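Side-chain contacts in thioredoxin (Thermosipho africanus, PDB 6MOS), which probably acts as a thiol-disulfide oxidoreductase, using a redox-active pair of cysteines to exchange disulfides with partner proteins: residues P46-Q49 / T50-K53; R96-I100 / S101-N105. All coordinates share one frame; numbering follows the deposited sequence.

Contact 1 (P46-Q49 / T50-K53); sequences PKIQ and TIAK
I51 leans back along the helix over K47 and I48, and its side chain can be followed outward atom by atom. CB sits 3.5 Å from I48 O. With CG1 beside its own backbone N (chi1 -67°), the branch turns toward the preceding turn, where CG1 comes within 3.2 Å of K47 O. CD1 continues past that carbonyl and ends 4.1 Å from I48 CD1, the two isoleucine chains meeting at a slant through their terminal methyls. I51 N reaches the same K47 O at 2.9 Å in a nearly straight bond of 171°, so one carbonyl lies beside both I51 N and I51 CG1. This is the middle of helix 39-55, the crossover of a beta-alpha-beta unit between strands 29-34 and 58-63 of the thioredoxin fold. Its inner side carries I48 and A52, both touching I30 and I59 of those strands, while I51 packs on helix 100-115. Across the outer side the chemistry turns polar. P46, whose ring nitrogen makes no bond to the previous turn and marks a kink, offers a carbonyl gripped twice by one residue: T50 N at 3.0 Å from P46 O and T50 OG1 at 3.2 Å, arriving from opposite faces of the carbonyl plane. The hydroxyl can fold back there because OG1 lies beside its own backbone N (chi1 -74°). Further on, K53 N bonds to Q49 O at 3.0 Å.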
ATOM      1  N   PRO A  46      10.558   3.861  -1.240  1.00 31.60           N
ATOM      2  CA  PRO A  46      11.326   3.121  -2.256  1.00 34.68           C
ATOM      3  C   PRO A  46      11.211   1.616  -2.110  1.00 33.79           C
ATOM      4  O   PRO A  46      11.247   0.900  -3.120  1.00 37.29           O
ATOM      5  CB  PRO A  46      12.762   3.616  -2.042  1.00 38.66           C
ATOM      6  CG  PRO A  46      12.790   4.121  -0.662  1.00 32.00           C
ATOM      7  CD  PRO A  46      11.440   4.686  -0.395  1.00 31.50           C
ATOM      8  N   LYS A  47      11.055   1.110  -0.887  1.00 33.23           N
ATOM      9  CA  LYS A  47      10.847  -0.319  -0.707  1.00 28.63           C
ATOM     10  C   LYS A  47       9.535  -0.754  -1.337  1.00 31.77           C
ATOM     11  O   LYS A  47       9.488  -1.739  -2.082  1.00 32.45           O
ATOM     12  CB  LYS A  47      10.859  -0.674   0.778  1.00 29.76           C
ATOM     13  CG  LYS A  47      12.057  -0.161   1.570  1.00 34.32           C
ATOM     14  CD  LYS A  47      11.917  -0.563   3.037  1.00 39.51           C
ATOM     15  CE  LYS A  47      13.036  -0.008   3.916  1.00 39.78           C
ATOM     16  NZ  LYS A  47      14.319  -0.735   3.708  1.00 54.28           N
ATOM     17  N   ILE A  48       8.449  -0.034  -1.037  1.00 30.46           N
ATOM     18  CA  ILE A  48       7.150  -0.456  -1.547  1.00 33.59           C
ATOM     19  C   ILE A  48       7.118  -0.331  -3.063  1.00 35.15           C
ATOM     20  O   ILE A  48       6.509  -1.160  -3.746  1.00 30.39           O
ATOM     21  CB  ILE A  48       6.010   0.327  -0.861  1.00 28.41           C
ATOM     22  CG1 ILE A  48       4.650  -0.302  -1.184  1.00 30.30           C
ATOM     23  CG2 ILE A  48       6.003   1.797  -1.246  1.00 31.97           C
ATOM     24  CD1 ILE A  48       4.445  -1.664  -0.529  1.00 37.86           C
ATOM     25  N   GLN A  49       7.807   0.669  -3.614  1.00 32.60           N
ATOM     26  CA  GLN A  49       7.889   0.796  -5.066  1.00 35.52           C
ATOM     27  C   GLN A  49       8.641  -0.375  -5.680  1.00 37.84           C
ATOM     28  O   GLN A  49       8.243  -0.900  -6.728  1.00 42.12           O
ATOM     29  CB  GLN A  49       8.564   2.113  -5.429  1.00 37.59           C
ATOM     30  CG  GLN A  49       7.703   3.310  -5.143  1.00 40.25           C
ATOM     31  CD  GLN A  49       8.277   4.583  -5.714  1.00 51.92           C
ATOM     32  OE1 GLN A  49       7.547   5.411  -6.257  1.00 53.53           O
ATOM     33  NE2 GLN A  49       9.594   4.750  -5.592  1.00 50.88           N
ATOM     34  N   THR A  50       9.730  -0.796  -5.042  1.00 35.11           N
ATOM     35  CA  THR A  50      10.486  -1.930  -5.549  1.00 37.34           C
ATOM     36  C   THR A  50       9.665  -3.208  -5.472  1.00 39.47           C
ATOM     37  O   THR A  50       9.648  -3.995  -6.424  1.00 40.13           O
ATOM     38  CB  THR A  50      11.791  -2.057  -4.766  1.00 45.73           C
ATOM     39  OG1 THR A  50      12.688  -1.014  -5.178  1.00 53.89           O
ATOM     40  CG2 THR A  50      12.435  -3.419  -4.995  1.00 47.40           C
ATOM     41  N   ILE A  51       8.963  -3.411  -4.353  1.00 37.16           N
ATOM     42  CA  ILE A  51       8.053  -4.549  -4.214  1.00 35.83           C
ATOM     43  C   ILE A  51       7.077  -4.595  -5.382  1.00 36.64           C
ATOM     44  O   ILE A  51       6.841  -5.654  -5.979  1.00 40.39           O
ATOM     45  CB  ILE A  51       7.305  -4.469  -2.871  1.00 31.58           C
ATOM     46  CG1 ILE A  51       8.273  -4.675  -1.708  1.00 37.96           C
ATOM     47  CG2 ILE A  51       6.179  -5.488  -2.807  1.00 36.59           C
ATOM     48  CD1 ILE A  51       7.746  -4.123  -0.399  1.00 42.39           C
ATOM     49  N   ALA A  52       6.493  -3.443  -5.722  1.00 40.61           N
ATOM     50  CA  ALA A  52       5.505  -3.397  -6.798  1.00 39.93           C
ATOM     51  C   ALA A  52       6.140  -3.744  -8.139  1.00 32.76           C
ATOM     52  O   ALA A  52       5.590  -4.534  -8.917  1.00 40.60           O
ATOM     53  CB  ALA A  52       4.853  -2.015  -6.848  1.00 30.87           C
ATOM     54  N   LYS A  53       7.307  -3.163  -8.420  0.86 38.55           N
ATOM     55  CA  LYS A  53       8.045  -3.508  -9.630  0.86 37.84           C
ATOM     56  C   LYS A  53       8.419  -4.985  -9.638  0.86 38.55           C
ATOM     57  O   LYS A  53       8.379  -5.641 -10.685  0.86 47.81           O
ATOM     58  CB  LYS A  53       9.293  -2.630  -9.736  0.86 40.19           C
ATOM     59  CG  LYS A  53      10.157  -2.902 -10.955  0.86 47.91           C
ATOM     60  CD  LYS A  53      11.637  -2.983 -10.587  0.86 48.67           C
ATOM     61  CE  LYS A  53      12.538  -2.932 -11.826  0.86 64.89           C
ATOM     62  NZ  LYS A  53      12.056  -3.766 -12.974  0.86 58.75           N
TER

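Contact 2 (R96-I100 / S101-N105); sequences RNFSI and SEVIN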
ATOM      1  N   ARG A  96      -0.877   1.819  11.016  0.68 23.61           N
ATOM      2  CA  ARG A  96      -0.517   1.936  12.432  0.68 26.31           C
ATOM      3  C   ARG A  96       0.712   1.121  12.811  0.68 36.59           C
ATOM      4  O   ARG A  96       1.745   1.695  13.173  0.68 43.73           O
ATOM      5  CB  ARG A  96      -1.695   1.543  13.332  0.68 29.67           C
ATOM      6  CG  ARG A  96      -2.769   2.611  13.444  0.68 34.71           C
ATOM      7  CD  ARG A  96      -3.972   2.128  14.238  0.68 33.47           C
ATOM      8  NE  ARG A  96      -5.030   3.138  14.287  0.68 54.57           N
ATOM      9  CZ  ARG A  96      -5.925   3.337  13.322  0.68 57.61           C
ATOM     10  NH1 ARG A  96      -5.893   2.599  12.215  0.68 51.29           N
ATOM     11  NH2 ARG A  96      -6.853   4.281  13.458  0.68 54.86           N
ATOM     12  N   ASN A  97       0.623  -0.209  12.762  0.70 32.84           N
ATOM     13  CA  ASN A  97       1.744  -1.052  13.191  0.70 37.30           C
ATOM     14  C   ASN A  97       1.896  -2.214  12.215  0.70 39.22           C
ATOM     15  O   ASN A  97       1.157  -3.203  12.292  0.70 41.21           O
ATOM     16  CB  ASN A  97       1.562  -1.555  14.618  0.70 39.77           C
ATOM     17  CG  ASN A  97       2.885  -1.704  15.355  0.70 40.36           C
ATOM     18  OD1 ASN A  97       3.911  -1.158  14.938  0.70 37.06           O
ATOM     19  ND2 ASN A  97       2.871  -2.447  16.456  0.70 45.08           N
ATOM     20  N   PHE A  98       2.866  -2.092  11.311  1.00 36.59           N
ATOM     21  CA  PHE A  98       3.172  -3.146  10.355  1.00 31.13           C
ATOM     22  C   PHE A  98       4.581  -2.929   9.823  1.00 32.85           C
ATOM     23  O   PHE A  98       5.085  -1.799   9.804  1.00 28.74           O
ATOM     24  CB  PHE A  98       2.165  -3.168   9.202  1.00 29.05           C
ATOM     25  CG  PHE A  98       2.260  -1.981   8.293  1.00 28.47           C
ATOM     26  CD1 PHE A  98       1.613  -0.789   8.606  1.00 24.94           C
ATOM     27  CD2 PHE A  98       2.974  -2.059   7.106  1.00 25.80           C
ATOM     28  CE1 PHE A  98       1.691   0.295   7.756  1.00 28.26           C
ATOM     29  CE2 PHE A  98       3.062  -0.964   6.254  1.00 21.43           C
ATOM     30  CZ  PHE A  98       2.416   0.209   6.579  1.00 24.83           C
ATOM     31  N   SER A  99       5.213  -4.023   9.408  1.00 29.26           N
ATOM     32  CA  SER A  99       6.519  -3.989   8.773  1.00 25.35           C
ATOM     33  C   SER A  99       6.368  -4.229   7.280  1.00 26.47           C
ATOM     34  O   SER A  99       5.364  -4.781   6.820  1.00 31.09           O
ATOM     35  CB  SER A  99       7.453  -5.049   9.365  1.00 29.26           C
ATOM     36  OG  SER A  99       6.956  -6.349   9.089  1.00 36.73           O
ATOM     37  N   ILE A 100       7.393  -3.838   6.522  1.00 22.34           N
ATOM     38  CA  ILE A 100       7.315  -4.022   5.076  1.00 23.26           C
ATOM     39  C   ILE A 100       7.316  -5.502   4.716  1.00 29.29           C
ATOM     40  O   ILE A 100       6.774  -5.881   3.676  1.00 32.73           O
ATOM     41  CB  ILE A 100       8.450  -3.246   4.379  1.00 28.62           C
ATOM     42  CG1 ILE A 100       8.151  -3.064   2.899  1.00 34.80           C
ATOM     43  CG2 ILE A 100       9.785  -3.943   4.545  1.00 29.01           C
ATOM     44  CD1 ILE A 100       7.051  -2.056   2.636  1.00 44.63           C
ATOM     45  N   SER A 101       7.862  -6.365   5.585  1.00 33.75           N
ATOM     46  CA  SER A 101       7.842  -7.799   5.297  1.00 32.57           C
ATOM     47  C   SER A 101       6.422  -8.365   5.300  1.00 32.97           C
ATOM     48  O   SER A 101       6.125  -9.284   4.523  1.00 33.33           O
ATOM     49  CB  SER A 101       8.715  -8.548   6.302  1.00 36.32           C
ATOM     50  OG  SER A 101       8.275  -8.315   7.622  1.00 39.34           O
ATOM     51  N   GLU A 102       5.538  -7.836   6.153  0.79 26.21           N
ATOM     52  CA  GLU A 102       4.144  -8.281   6.151  0.79 28.60           C
ATOM     53  C   GLU A 102       3.484  -8.013   4.810  0.79 27.85           C
ATOM     54  O   GLU A 102       2.690  -8.829   4.332  0.79 22.55           O
ATOM     55  CB  GLU A 102       3.344  -7.585   7.248  0.79 27.57           C
ATOM     56  CG  GLU A 102       3.903  -7.718   8.644  0.79 30.15           C
ATOM     57  CD  GLU A 102       3.077  -6.940   9.638  0.79 41.01           C
ATOM     58  OE1 GLU A 102       1.842  -6.866   9.456  0.79 49.54           O
ATOM     59  OE2 GLU A 102       3.657  -6.382  10.588  0.79 41.76           O
ATOM     60  N   VAL A 103       3.789  -6.866   4.196  1.00 29.18           N
ATOM     61  CA  VAL A 103       3.215  -6.537   2.895  1.00 24.38           C
ATOM     62  C   VAL A 103       3.673  -7.535   1.841  1.00 26.07           C
ATOM     63  O   VAL A 103       2.867  -8.057   1.063  1.00 27.67           O
ATOM     64  CB  VAL A 103       3.581  -5.096   2.496  1.00 29.16           C
ATOM     65  CG1 VAL A 103       2.982  -4.754   1.127  1.00 24.27           C
ATOM     66  CG2 VAL A 103       3.091  -4.129   3.565  1.00 28.54           C
ATOM     67  N   ILE A 104       4.978  -7.812   1.797  1.00 29.72           N
ATOM     68  CA  ILE A 104       5.485  -8.786   0.834  1.00 30.07           C
ATOM     69  C   ILE A 104       4.838 -10.141   1.065  1.00 27.84           C
ATOM     70  O   ILE A 104       4.436 -10.829   0.113  1.00 30.21           O
ATOM     71  CB  ILE A 104       7.019  -8.875   0.910  1.00 35.15           C
ATOM     72  CG1 ILE A 104       7.647  -7.548   0.484  1.00 32.42           C
ATOM     73  CG2 ILE A 104       7.524 -10.010   0.016  1.00 34.97           C
ATOM     74  CD1 ILE A 104       9.126  -7.441   0.795  1.00 35.81           C
ATOM     75  N   ASN A 105       4.720 -10.546   2.334  1.00 29.78           N
ATOM     76  CA  ASN A 105       4.162 -11.856   2.640  1.00 32.81           C
ATOM     77  C   ASN A 105       2.717 -11.966   2.169  1.00 37.53           C
ATOM     78  O   ASN A 105       2.308 -13.010   1.647  1.00 30.19           O
ATOM     79  CB  ASN A 105       4.266 -12.125   4.137  1.00 42.94           C
ATOM     80  CG  ASN A 105       4.358 -13.592   4.445  1.00 57.86           C
ATOM     81  OD1 ASN A 105       3.434 -14.174   5.018  1.00 56.87           O
ATOM     82  ND2 ASN A 105       5.471 -14.210   4.052  1.00 58.76           N
TER
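E102 folds back from the first turn of helix 100-115 to S99, giving the glutamate half of a capping box: S99 N donates to E102 OE2 at 3.1 Å, meeting it from well above the carboxylate plane. The other half is not formed, for S99 OG bonds to S101 OG, 2.8 Å away, and either hydroxyl could be the donor. A separate backbone bond from E102 N to S99 O is weak, with an angle of only 130°. This polar edge is the looser side, S101 being exposed and S99 and E102 partly so. An extended E102 chain beyond CG carries the carboxylate past S99, placing OE1 3.7 Å from F98 CB. The other side is packed against the protein. V103 is buried, touching V82, I84 and F94 of the sheet, and its CG2 approaches F98 CD2 obliquely at 4.1 Å. The F98 ring itself leads away from the helix toward M44, V82 and P80. I100 packs on M44 and I51 of helix 39-55, its CG2 lying 3.3 Å from S101 N. One turn on, I104 N closes the backbone onto I100 O at 3.2 Å, with I104 CG1 3.7 Å from the same oxygen.

Overall arrangement
Contacts 1 and 2 sit on neighbouring helices that pack against each other and against the sheet, their centres about 13 Å apart. The residues 46-53 lie mid-helix, so contact 1 repeats i to i+4 backbone bonding and is partly buried; contact 2, where a loop enters a helix, is a surface contact with one buried residue, V103, and relies on side-chain carboxylate and hydroxyl groups there. They join through aliphatic chains: I51 CD1 is 3.5 Å from both I100 CG1 and I104 CG1, and I48 CD1 is 3.8 Å from V103 CG1. Toward the sheet, I48 rests on strands 29-34 and 58-63, V103 on 81-86 and 89-95.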